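Local atomic coordinates of conserved hypothetical protein TM0937 (Thermotoga maritima, PDB entry 2ESH), a protein that is of unknown function but probably acts as a DNA-binding transcriptional regulator of the PadR-like, helix-turn-helix kind. Residues Gly11-Leu14 and Ala15-Leu19. Sequence-based numbering, arbitrary orientation.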
# COMPACT_ATOMS: atom_id res chain seq x y z
N GLY A 11 8.43 2.57 2.29
CA GLY A 11 7.82 3.50 1.31
C GLY A 11 7.00 2.81 0.21
O GLY A 11 5.84 3.11 0.04
N TRP A 12 7.58 1.77 -0.41
CA TRP A 12 6.97 1.11 -1.52
C TRP A 12 5.84 0.25 -0.99
O TRP A 12 4.76 0.18 -1.51
CB TRP A 12 8.05 0.25 -2.22
CG TRP A 12 7.48 -0.50 -3.37
CD1 TRP A 12 7.30 -0.01 -4.61
CD2 TRP A 12 7.01 -1.87 -3.39
NE1 TRP A 12 6.72 -0.97 -5.43
CE2 TRP A 12 6.54 -2.12 -4.72
CE3 TRP A 12 6.97 -2.90 -2.45
CZ2 TRP A 12 6.06 -3.37 -5.15
CZ3 TRP A 12 6.49 -4.16 -2.87
CH2 TRP A 12 6.03 -4.38 -4.19
N TRP A 13 6.12 -0.38 0.12
CA TRP A 13 5.17 -1.29 0.73
C TRP A 13 3.98 -0.51 1.31
O TRP A 13 2.83 -0.99 1.27
CB TRP A 13 5.90 -2.08 1.80
CG TRP A 13 5.07 -3.21 2.31
CD1 TRP A 13 4.25 -3.19 3.38
CD2 TRP A 13 4.93 -4.47 1.72
NE1 TRP A 13 3.67 -4.42 3.55
CE2 TRP A 13 4.05 -5.22 2.52
CE3 TRP A 13 5.53 -5.09 0.61
CZ2 TRP A 13 3.70 -6.56 2.21
CZ3 TRP A 13 5.17 -6.45 0.30
CH2 TRP A 13 4.27 -7.14 1.09
N LEU A 14 4.23 0.69 1.86
CA LEU A 14 3.11 1.55 2.30
C LEU A 14 2.19 2.06 1.11
O LEU A 14 0.97 1.83 1.10
CB LEU A 14 3.66 2.73 3.16
CG LEU A 14 2.57 3.59 3.89
CD1 LEU A 14 1.70 2.81 4.95
CD2 LEU A 14 3.20 4.89 4.51
N ALA A 15 2.78 2.69 0.10
CA ALA A 15 2.04 3.19 -1.09
C ALA A 15 1.22 2.08 -1.71
O ALA A 15 0.08 2.30 -2.07
CB ALA A 15 2.99 3.76 -2.10
N SER A 16 1.83 0.89 -1.83
CA SER A 16 1.25 -0.23 -2.50
C SER A 16 0.05 -0.65 -1.76
O SER A 16 -0.99 -0.90 -2.35
CB SER A 16 2.24 -1.41 -2.64
OG SER A 16 3.27 -0.92 -3.53
N THR A 17 0.19 -0.73 -0.43
CA THR A 17 -0.88 -1.23 0.41
C THR A 17 -2.04 -0.26 0.46
O THR A 17 -3.20 -0.67 0.40
CB THR A 17 -0.40 -1.44 1.86
OG1 THR A 17 0.67 -2.40 1.85
CG2 THR A 17 -1.53 -1.92 2.72
N ILE A 18 -1.71 1.03 0.59
CA ILE A 18 -2.68 2.09 0.56
C ILE A 18 -3.47 2.16 -0.73
O ILE A 18 -4.74 2.29 -0.66
CB ILE A 18 -2.14 3.46 0.87
CG1 ILE A 18 -1.68 3.58 2.35
CG2 ILE A 18 -3.25 4.45 0.76
CD1 ILE A 18 -0.91 5.00 2.61
N LEU A 19 -2.80 2.02 -1.87
CA LEU A 19 -3.50 2.00 -3.18
C LEU A 19 -4.53 0.91 -3.20
O LEU A 19 -5.68 1.12 -3.57
CB LEU A 19 -2.51 1.81 -4.37
CG LEU A 19 -2.97 2.08 -5.83
CD1 LEU A 19 -3.60 3.42 -5.93
CD2 LEU A 19 -1.77 2.09 -6.77
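Gly11 through Leu14 each offer their carbonyl to the amide four residues on, and these i to i+4 bonds, from Ala15 N to Gly11 O at one end to Ile18 N to Leu14 O at the other (2.8 Å, N-H...O 174°), make two continuous turns of α-helix 8-24. Two of the four carbonyls take a second donor from a hydroxyl. Ser16 OG folds back to Trp12 O at 2.7 Å, arriving from the face of the carbonyl plane opposite to the Ser16 amide, so this oxygen is gripped from both faces. Trp13 O also receives both the amide and the hydroxyl of Thr17; in one of two conformers of this threonine, OG1 lies 2.6 Å away almost in line with the C=O bond, a second bond less certain than that of Ser16. The serine hydroxyl can reach back because it stands beside its own backbone N (chi1 -66°). Such back-bonding to the i-4 carbonyl is a common way of burying serine and threonine in helices. Ser16 OG has a further neighbour: the Trp12 indole presents a face to it, with the oxygen above the ring centre and 3.7 Å from CE2. With alanine at Ser16, Trp12 O would probably be left with the amide alone, and a small gap is likely to open at the indole face. In the same conformer, Thr17 OG1 lies over one face of the Trp13 ring near its CD1-NE1 side, 4.0 Å from CD1. On the apolar flank, Leu14 and Ile18 meet one turn apart, CG of the leucine lying 4.0 Å from CD1 of the isoleucine. These turns distribute their side chains within what is probably a PadR-like winged-helix domain: Trp12 and Ser16 pack on the long helix 84-116, Leu14 and Ile18 share Val55 of helix 52-61, and Leu14 and Thr17 touch Leu36 of helix 29-37.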